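PDB 3QMW: thioesterase from Streptomyces coelicolor, which probably hydrolyses thioesters in the prodiginine biosynthetic pathway, using an alpha/beta hydrolase fold. Local coordinates for residues D[44-49]-D[59-64]; D[69-74]-D[174-179]; D[221-224]-D[229-232]. All coordinates share one frame; numbering follows the deposited sequence. Where two conformers were deposited one is given.

Contact 1 of 3, residues D[44-49]-D[59-64]; sequences SAFRGW and VVPVQL
Arg47 N donates a backbone hydrogen bond of 2.9 Å to Ser44 O, and the turn it closes carries Phe46 against Pro61. Across the contact the touching groups are apolar. Phe46 CD2 lies 3.7 Å from Pro61 CB. Behind it, Phe46 CB comes within 4.1 Å of Pro61 CG. The two side chains run antiparallel alongside one another, and Pro61 CB approaches the phenyl ring obliquely. Phe46 has CG beside its backbone N (chi1 -54°), which also turns an edge of the ring onto the indole of Trp49. There Phe46 CD1 stands 3.5 Å above the middle of the Trp49 ring plane. Trp49 meets the strand mainly through its root, with CB 4.3 Å from Val59 CG1. The indole itself leads away from the strand and packs on helix 246-258 through Leu251, Leu252 and Leu255. Polar bonds hold both ends of the contact. Val59 N is bonded to Gln50 OE1, and Gln63 OE1 accepts from Val43 N. Phe46 and Val59 also touch Cys35 on the neighbouring parallel strand 31-36. All the touching residues are buried. This is the inner packing of a beta-alpha-beta crossover, from strand 31-36 through helix 49-53 to the outer strand 57-61, in an alpha/beta hydrolase fold.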
loop_
_atom_site.group_PDB
_atom_site.type_symbol
_atom_site.label_atom_id
_atom_site.label_comp_id
_atom_site.label_asym_id
_atom_site.label_seq_id
_atom_site.Cartn_x
_atom_site.Cartn_y
_atom_site.Cartn_z
ATOM N N SER D 44 3.465 -16.786 -10.322
ATOM C CA SER D 44 2.083 -16.541 -9.913
ATOM C C SER D 44 1.974 -16.018 -8.460
ATOM O O SER D 44 1.015 -15.321 -8.121
ATOM C CB SER D 44 1.243 -17.814 -10.101
ATOM O OG SER D 44 1.774 -18.882 -9.345
ATOM N N ALA D 45 2.950 -16.328 -7.606
ATOM C CA ALA D 45 2.981 -15.768 -6.242
ATOM C C ALA D 45 2.915 -14.224 -6.229
ATOM O O ALA D 45 2.529 -13.617 -5.225
ATOM C CB ALA D 45 4.215 -16.247 -5.501
ATOM N N PHE D 46 3.310 -13.607 -7.339
ATOM C CA PHE D 46 3.256 -12.162 -7.505
ATOM C C PHE D 46 2.177 -11.750 -8.485
ATOM O O PHE D 46 2.345 -10.780 -9.225
ATOM C CB PHE D 46 4.590 -11.648 -8.029
ATOM C CG PHE D 46 5.751 -12.069 -7.209
ATOM C CD1 PHE D 46 5.904 -11.575 -5.926
ATOM C CD2 PHE D 46 6.687 -12.950 -7.710
ATOM C CE1 PHE D 46 6.964 -11.949 -5.147
ATOM C CE2 PHE D 46 7.752 -13.332 -6.949
ATOM C CZ PHE D 46 7.898 -12.833 -5.657
ATOM N N ARG D 47 1.074 -12.495 -8.493
ATOM C CA ARG D 47 -0.107 -12.122 -9.261
ATOM C C ARG D 47 -0.821 -11.019 -8.487
ATOM O O ARG D 47 -1.043 -11.135 -7.283
ATOM C CB ARG D 47 -1.032 -13.326 -9.444
ATOM C CG ARG D 47 -1.982 -13.249 -10.630
ATOM C CD ARG D 47 -2.843 -14.524 -10.756
ATOM N NE ARG D 47 -3.921 -14.619 -9.755
ATOM C CZ ARG D 47 -3.825 -15.173 -8.536
ATOM N NH1 ARG D 47 -2.682 -15.703 -8.089
ATOM N NH2 ARG D 47 -4.893 -15.199 -7.741
ATOM N N GLY D 48 -1.153 -9.939 -9.179
ATOM C CA GLY D 48 -1.889 -8.848 -8.581
ATOM C C GLY D 48 -1.011 -7.723 -8.079
ATOM O O GLY D 48 -1.509 -6.636 -7.822
ATOM N N TRP D 49 0.288 -7.972 -7.934
ATOM C CA TRP D 49 1.196 -6.985 -7.370
ATOM C C TRP D 49 1.276 -5.708 -8.190
ATOM O O TRP D 49 1.330 -4.628 -7.614
ATOM C CB TRP D 49 2.601 -7.561 -7.215
ATOM C CG TRP D 49 2.770 -8.394 -6.007
ATOM C CD1 TRP D 49 1.879 -9.282 -5.495
ATOM C CD2 TRP D 49 3.922 -8.453 -5.170
ATOM N NE1 TRP D 49 2.388 -9.874 -4.374
ATOM C CE2 TRP D 49 3.646 -9.384 -4.149
ATOM C CE3 TRP D 49 5.160 -7.797 -5.175
ATOM C CZ2 TRP D 49 4.562 -9.679 -3.129
ATOM C CZ3 TRP D 49 6.072 -8.089 -4.164
ATOM C CH2 TRP D 49 5.766 -9.022 -3.156
ATOM N N VAL D 59 6.721 -4.295 -12.035
ATOM C CA VAL D 59 6.965 -5.531 -11.294
ATOM C C VAL D 59 7.422 -6.577 -12.285
ATOM O O VAL D 59 6.663 -6.929 -13.206
ATOM C CB VAL D 59 5.700 -6.034 -10.598
ATOM C CG1 VAL D 59 5.949 -7.388 -9.942
ATOM C CG2 VAL D 59 5.228 -5.007 -9.566
ATOM N N VAL D 60 8.655 -7.060 -12.105
ATOM C CA VAL D 60 9.241 -8.024 -13.021
ATOM C C VAL D 60 9.608 -9.306 -12.262
ATOM O O VAL D 60 10.735 -9.455 -11.765
ATOM C CB VAL D 60 10.464 -7.435 -13.752
ATOM C CG1 VAL D 60 10.830 -8.310 -14.933
ATOM C CG2 VAL D 60 10.164 -6.038 -14.239
ATOM N N PRO D 61 8.645 -10.240 -12.157
ATOM C CA PRO D 61 8.932 -11.478 -11.446
ATOM C C PRO D 61 9.855 -12.398 -12.251
ATOM O O PRO D 61 9.858 -12.372 -13.495
ATOM C CB PRO D 61 7.549 -12.104 -11.258
ATOM C CG PRO D 61 6.578 -11.022 -11.597
ATOM C CD PRO D 61 7.252 -10.216 -12.625
ATOM N N VAL D 62 10.650 -13.182 -11.537
ATOM C CA VAL D 62 11.617 -14.041 -12.182
ATOM C C VAL D 62 11.141 -15.488 -12.100
ATOM O O VAL D 62 10.928 -16.030 -11.005
ATOM C CB VAL D 62 12.995 -13.893 -11.550
ATOM C CG1 VAL D 62 14.069 -14.437 -12.506
ATOM C CG2 VAL D 62 13.262 -12.426 -11.202
ATOM N N GLN D 63 10.933 -16.091 -13.269
ATOM C CA GLN D 63 10.580 -17.509 -13.361
ATOM C C GLN D 63 11.854 -18.346 -13.519
ATOM O O GLN D 63 12.528 -18.285 -14.551
ATOM C CB GLN D 63 9.644 -17.767 -14.537
ATOM C CG GLN D 63 9.042 -19.152 -14.517
ATOM C CD GLN D 63 7.754 -19.231 -13.715
ATOM O OE1 GLN D 63 7.761 -19.177 -12.469
ATOM N NE2 GLN D 63 6.638 -19.400 -14.423
ATOM N N LEU D 64 12.177 -19.110 -12.481
ATOM C CA LEU D 64 13.337 -19.982 -12.513
ATOM C C LEU D 64 13.094 -21.122 -13.488
ATOM O O LEU D 64 11.945 -21.377 -13.864
ATOM C CB LEU D 64 13.641 -20.529 -11.114
ATOM C CG LEU D 64 14.044 -19.504 -10.049
ATOM C CD1 LEU D 64 14.964 -20.144 -9.061
ATOM C CD2 LEU D 64 14.708 -18.266 -10.623
#

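Contact 2 of 3, residues D[69-74]-D[174-179]; sequences LRLRER and FDRRLP
Leu71 reaches from the 69-74 loop to two arginines, Arg176 and Arg177, at the junction of helices 169-176 and 178-189. Its CB already points toward the helical segment. CG lies anti to the backbone N (chi1 -163°), and from there the two methyls part, one to each arginine. CD2 sits over one face of the Arg176 guanidinium, displaced toward the rim. The modelled approach to Arg176 CZ is shorter than normal packing, so its exact spacing is doubtful. CD1 takes a different side of its partner. It lies at the edge of the Arg177 guanidinium, near the plane, 3.5 Å from Arg177 NH1. Arg177 was modelled in two conformers, so this second touch is doubtful. The Arg176 chain is bent at chi3 (-95°), and the bend turns its flat end to the leucine. Arg176 CD also lies over the rim of one face of the Arg177 guanidinium. Crystal neighbours touch Leu71 and Arg176 and may influence this surface contact.

The loop that presents Leu71 is tied by a salt bridge. Arg70 grips Glu73 side-on, with NE and NH1 both donating to OE1. The bond from Arg70 NH1 to Glu73 OE1 is the shorter at 2.9 Å and comes nearly along the C-O axis. The bond from Arg70 NE, 3.1 Å, meets Glu73 OE1 from above the carboxylate plane. Arg70 NH2 goes on to Gln63 O, and Trp11 of the second subunit makes a cation-pi contact with Arg70.

In sequence the helices come between strands 129-132 and 203-208, where thioesterases of this fold usually carry a lid. Leu71 offers the arginines methyl groups and no acceptor. Its side chain can therefore meet these cationic groups through van der Waals contact only.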
loop_
_atom_site.group_PDB
_atom_site.type_symbol
_atom_site.label_atom_id
_atom_site.label_comp_id
_atom_site.label_asym_id
_atom_site.label_seq_id
_atom_site.Cartn_x
_atom_site.Cartn_y
_atom_site.Cartn_z
ATOM N N LEU D 69 6.409 -22.275 -18.186
ATOM C CA LEU D 69 6.761 -22.609 -19.557
ATOM C C LEU D 69 8.212 -23.094 -19.658
ATOM O O LEU D 69 8.764 -23.218 -20.753
ATOM C CB LEU D 69 6.549 -21.388 -20.461
ATOM C CG LEU D 69 5.118 -20.851 -20.554
ATOM C CD1 LEU D 69 5.102 -19.559 -21.370
ATOM C CD2 LEU D 69 4.184 -21.890 -21.157
ATOM N N ARG D 70 8.826 -23.354 -18.510
ATOM C CA ARG D 70 10.196 -23.823 -18.439
ATOM C C ARG D 70 10.213 -25.130 -17.684
ATOM O O ARG D 70 11.159 -25.437 -16.959
ATOM C CB ARG D 70 11.064 -22.804 -17.706
ATOM C CG ARG D 70 10.864 -21.380 -18.159
ATOM C CD ARG D 70 11.825 -20.478 -17.440
ATOM N NE ARG D 70 13.199 -20.790 -17.799
ATOM C CZ ARG D 70 14.267 -20.210 -17.269
ATOM N NH1 ARG D 70 15.475 -20.578 -17.667
ATOM N NH2 ARG D 70 14.138 -19.268 -16.345
ATOM N N LEU D 71 9.152 -25.898 -17.864
ATOM C CA LEU D 71 9.019 -27.194 -17.225
ATOM C C LEU D 71 10.053 -28.203 -17.757
ATOM O O LEU D 71 10.519 -29.075 -17.019
ATOM C CB LEU D 71 7.600 -27.710 -17.458
ATOM C CG LEU D 71 7.097 -28.841 -16.570
ATOM C CD1 LEU D 71 7.075 -28.427 -15.105
ATOM C CD2 LEU D 71 5.708 -29.240 -17.047
ATOM N N ARG D 72 10.413 -28.064 -19.031
ATOM C CA ARG D 72 11.355 -28.975 -19.685
ATOM C C ARG D 72 12.813 -28.746 -19.275
ATOM O O ARG D 72 13.661 -29.613 -19.485
ATOM C CB ARG D 72 11.248 -28.849 -21.206
ATOM C CG ARG D 72 9.984 -29.435 -21.803
ATOM C CD ARG D 72 9.852 -29.028 -23.273
ATOM N NE ARG D 72 9.152 -30.033 -24.085
ATOM C CZ ARG D 72 7.845 -30.043 -24.360
ATOM N NH1 ARG D 72 7.352 -31.019 -25.124
ATOM N NH2 ARG D 72 7.023 -29.098 -23.889
ATOM N N GLU D 73 13.108 -27.580 -18.715
ATOM C CA GLU D 73 14.471 -27.246 -18.333
ATOM C C GLU D 73 14.777 -27.755 -16.937
ATOM O O GLU D 73 13.892 -27.892 -16.109
ATOM C CB GLU D 73 14.687 -25.743 -18.434
ATOM C CG GLU D 73 14.449 -25.203 -19.839
ATOM C CD GLU D 73 14.199 -23.708 -19.862
ATOM O OE1 GLU D 73 14.977 -22.975 -19.207
ATOM O OE2 GLU D 73 13.225 -23.274 -20.534
ATOM N N ARG D 74 16.044 -28.053 -16.688
ATOM C CA ARG D 74 16.462 -28.639 -15.425
ATOM C C ARG D 74 16.613 -27.546 -14.353
ATOM O O ARG D 74 17.270 -26.526 -14.593
ATOM C CB ARG D 74 17.786 -29.381 -15.626
ATOM C CG ARG D 74 18.294 -30.154 -14.405
ATOM C CD ARG D 74 19.804 -29.951 -14.215
ATOM N NE ARG D 74 20.131 -28.538 -13.989
ATOM C CZ ARG D 74 21.359 -28.057 -13.806
ATOM N NH1 ARG D 74 22.414 -28.873 -13.811
ATOM N NH2 ARG D 74 21.531 -26.751 -13.607
ATOM N N PHE D 174 1.002 -29.670 -6.414
ATOM C CA PHE D 174 2.054 -29.964 -5.456
ATOM C C PHE D 174 2.873 -31.155 -5.944
ATOM O O PHE D 174 4.088 -31.060 -6.126
ATOM C CB PHE D 174 1.458 -30.227 -4.072
ATOM C CG PHE D 174 2.484 -30.330 -2.981
ATOM C CD1 PHE D 174 3.330 -29.260 -2.703
ATOM C CD2 PHE D 174 2.605 -31.492 -2.227
ATOM C CE1 PHE D 174 4.288 -29.346 -1.693
ATOM C CE2 PHE D 174 3.558 -31.587 -1.221
ATOM C CZ PHE D 174 4.403 -30.509 -0.951
ATOM N N ASP D 175 2.192 -32.262 -6.181
ATOM C CA ASP D 175 2.810 -33.422 -6.786
ATOM C C ASP D 175 3.724 -32.998 -7.936
ATOM O O ASP D 175 4.923 -33.260 -7.910
ATOM C CB ASP D 175 1.733 -34.389 -7.283
ATOM C CG ASP D 175 2.311 -35.669 -7.865
ATOM O OD1 ASP D 175 3.130 -36.337 -7.187
ATOM O OD2 ASP D 175 1.932 -36.017 -9.005
ATOM N N ARG D 176 3.167 -32.311 -8.924
ATOM C CA ARG D 176 3.928 -31.977 -10.125
ATOM C C ARG D 176 5.212 -31.178 -9.874
ATOM O O ARG D 176 6.197 -31.344 -10.606
ATOM C CB ARG D 176 3.070 -31.210 -11.135
ATOM C CG ARG D 176 3.919 -30.345 -12.084
ATOM C CD ARG D 176 3.146 -29.748 -13.221
ATOM N NE ARG D 176 3.235 -30.581 -14.418
ATOM C CZ ARG D 176 2.943 -30.163 -15.649
ATOM N NH1 ARG D 176 2.540 -28.909 -15.866
ATOM N NH2 ARG D 176 3.059 -31.000 -16.678
ATOM N N ARG D 177 5.205 -30.310 -8.868
ATOM C CA ARG D 177 6.335 -29.407 -8.654
ATOM C C ARG D 177 7.293 -29.870 -7.551
ATOM O O ARG D 177 8.143 -29.094 -7.117
ATOM C CB ARG D 177 5.830 -27.979 -8.389
ATOM C CG ARG D 177 4.973 -27.427 -9.532
ATOM C CD ARG D 177 5.134 -25.925 -9.735
ATOM N NE ARG D 177 4.558 -25.481 -11.007
ATOM C CZ ARG D 177 4.979 -25.889 -12.199
ATOM N NH1 ARG D 177 5.965 -26.766 -12.288
ATOM N NH2 ARG D 177 4.407 -25.435 -13.298
ATOM N N LEU D 178 7.167 -31.128 -7.117
ATOM C CA LEU D 178 8.077 -31.708 -6.093
ATOM C C LEU D 178 9.571 -31.743 -6.459
ATOM O O LEU D 178 10.411 -31.402 -5.625
ATOM C CB LEU D 178 7.629 -33.114 -5.688
ATOM C CG LEU D 178 6.819 -33.171 -4.403
ATOM C CD1 LEU D 178 6.172 -34.527 -4.261
ATOM C CD2 LEU D 178 7.720 -32.869 -3.225
ATOM N N PRO D 179 9.914 -32.185 -7.683
ATOM C CA PRO D 179 11.284 -32.018 -8.135
ATOM C C PRO D 179 11.821 -30.610 -7.923
ATOM O O PRO D 179 12.909 -30.430 -7.377
ATOM C CB PRO D 179 11.200 -32.334 -9.637
ATOM C CG PRO D 179 9.939 -33.107 -9.821
ATOM C CD PRO D 179 9.206 -33.171 -8.509
#

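Contact 3 of 3, residues D[221-224]-D[229-232]; sequences AWRP and SFLR
Phe230 packs one face of its ring against Arg223. A CH-pi contact covers that face: Arg223 CA lies 3.9 Å from the ring centroid and only 9° off the ring normal. The side chain of Arg223 then runs on past the rim of the ring. Its CB is 3.8 Å from Phe230 CD2. Further out, the guanidinium turns one face to the same carbon, with Arg223 NH1 3.6 Å from Phe230 CD2. The guanidinium and phenyl planes stand 83° apart, so the ring presents its edge to the flat cation. Trp222 adds a smaller touch from its root: Trp222 CB is 4.0 Å from Phe230 CE1 and approaches the ring obliquely.

Torsions explain how the arginine wraps the ring. Its CG is anti to the backbone N, and a bend at chi3 (-60°) folds the guanidinium back over the edge of Phe230. Arg223 NH2 and Arg232 NE come within 5.8 Å of each other, like charges not in contact. Outside this first shell, Glu220, at the end of helix 216-220 and so beyond both segments, forms salt bridges to these two nitrogens, through OE2 to Arg223 NH2 and through OE1 to Arg232 NE. The indole of Trp222 leads away from the strand and bonds through NE1 to Ser134 O, while Phe230 also packs on Thr203 and Ala205 of the adjacent strand 203-208.

The contact joins the turn after helix 216-220 to the start of the outer strand 230-235. Its chemistry is mixed. Phe230 receives a backbone CH on its face and a cation at its edge, and the shared carboxylate probably offsets the charge of both arginines nearby.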
loop_
_atom_site.group_PDB
_atom_site.type_symbol
_atom_site.label_atom_id
_atom_site.label_comp_id
_atom_site.label_asym_id
_atom_site.label_seq_id
_atom_site.Cartn_x
_atom_site.Cartn_y
_atom_site.Cartn_z
ATOM N N ALA D 221 18.857 -10.670 12.404
ATOM C CA ALA D 221 20.237 -11.022 12.034
ATOM C C ALA D 221 20.712 -10.496 10.663
ATOM O O ALA D 221 21.899 -10.553 10.365
ATOM C CB ALA D 221 20.430 -12.545 12.123
ATOM N N TRP D 222 19.798 -9.990 9.839
ATOM C CA TRP D 222 20.156 -9.357 8.562
ATOM C C TRP D 222 20.838 -7.995 8.726
ATOM O O TRP D 222 21.441 -7.487 7.776
ATOM C CB TRP D 222 18.904 -9.134 7.698
ATOM C CG TRP D 222 18.405 -10.336 6.975
ATOM C CD1 TRP D 222 17.499 -11.253 7.430
ATOM C CD2 TRP D 222 18.754 -10.744 5.645
ATOM N NE1 TRP D 222 17.270 -12.204 6.470
ATOM C CE2 TRP D 222 18.032 -11.918 5.367
ATOM C CE3 TRP D 222 19.612 -10.230 4.666
ATOM C CZ2 TRP D 222 18.145 -12.592 4.155
ATOM C CZ3 TRP D 222 19.722 -10.900 3.459
ATOM C CH2 TRP D 222 18.997 -12.068 3.216
ATOM N N ARG D 223 20.701 -7.391 9.907
ATOM C CA ARG D 223 21.090 -5.991 10.115
ATOM C C ARG D 223 22.530 -5.714 9.677
ATOM O O ARG D 223 22.755 -4.824 8.844
ATOM C CB ARG D 223 20.865 -5.571 11.581
ATOM C CG ARG D 223 21.331 -4.150 11.937
ATOM C CD ARG D 223 21.107 -3.847 13.417
ATOM N NE ARG D 223 19.692 -3.954 13.783
ATOM C CZ ARG D 223 18.763 -3.029 13.539
ATOM N NH1 ARG D 223 19.065 -1.889 12.920
ATOM N NH2 ARG D 223 17.510 -3.247 13.918
ATOM N N PRO D 224 23.502 -6.491 10.208
ATOM C CA PRO D 224 24.899 -6.261 9.844
ATOM C C PRO D 224 25.258 -6.663 8.411
ATOM O O PRO D 224 26.409 -6.496 8.025
ATOM C CB PRO D 224 25.666 -7.128 10.848
ATOM C CG PRO D 224 24.739 -8.235 11.158
ATOM C CD PRO D 224 23.373 -7.613 11.160
ATOM N N SER D 229 20.543 2.057 5.452
ATOM C CA SER D 229 19.442 2.045 6.415
ATOM C C SER D 229 18.759 0.686 6.490
ATOM O O SER D 229 18.427 0.094 5.462
ATOM C CB SER D 229 18.407 3.105 6.044
ATOM O OG SER D 229 17.983 2.948 4.696
ATOM N N PHE D 230 18.537 0.213 7.714
ATOM C CA PHE D 230 17.868 -1.052 7.948
ATOM C C PHE D 230 16.594 -0.916 8.780
ATOM O O PHE D 230 16.617 -0.357 9.878
ATOM C CB PHE D 230 18.797 -2.022 8.653
ATOM C CG PHE D 230 18.197 -3.377 8.841
ATOM C CD1 PHE D 230 17.986 -4.207 7.745
ATOM C CD2 PHE D 230 17.820 -3.818 10.099
ATOM C CE1 PHE D 230 17.432 -5.460 7.906
ATOM C CE2 PHE D 230 17.259 -5.073 10.273
ATOM C CZ PHE D 230 17.066 -5.898 9.176
ATOM N N LEU D 231 15.496 -1.457 8.251
ATOM C CA LEU D 231 14.223 -1.503 8.949
ATOM C C LEU D 231 13.713 -2.929 8.983
ATOM O O LEU D 231 13.703 -3.612 7.960
ATOM C CB LEU D 231 13.189 -0.645 8.227
ATOM C CG LEU D 231 13.347 0.872 8.328
ATOM C CD1 LEU D 231 12.491 1.550 7.263
ATOM C CD2 LEU D 231 12.993 1.372 9.727
ATOM N N ARG D 232 13.286 -3.380 10.154
ATOM C CA ARG D 232 12.557 -4.624 10.248
ATOM C C ARG D 232 11.100 -4.313 10.536
ATOM O O ARG D 232 10.744 -3.970 11.666
ATOM C CB ARG D 232 13.131 -5.535 11.334
ATOM C CG ARG D 232 12.387 -6.860 11.446
ATOM C CD ARG D 232 13.140 -7.862 12.285
ATOM N NE ARG D 232 13.463 -7.328 13.607
ATOM C CZ ARG D 232 12.602 -7.207 14.617
ATOM N NH1 ARG D 232 11.335 -7.585 14.486
ATOM N NH2 ARG D 232 13.018 -6.703 15.774
#

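The three contacts lie in series along the chain, but contact 2 spans far more sequence than the others. Contacts 1 and 3 reach the same parallel sheet at its two outermost strands, 57-61 and 230-235. Their centres are about 25 Å apart, on opposite sides of the chain's centre. Contact 2 joins the loop after strand 57-61 to the helices that probably form the lid. Its centre is about 17 Å from that of contact 1 and about 34 Å from that of contact 3. Contacts 1 and 2 touch through a probable hydrogen bond from Arg70 to Gln63. They thus connect one sheet edge to the probable lid, while contact 3 stands apart at the other edge.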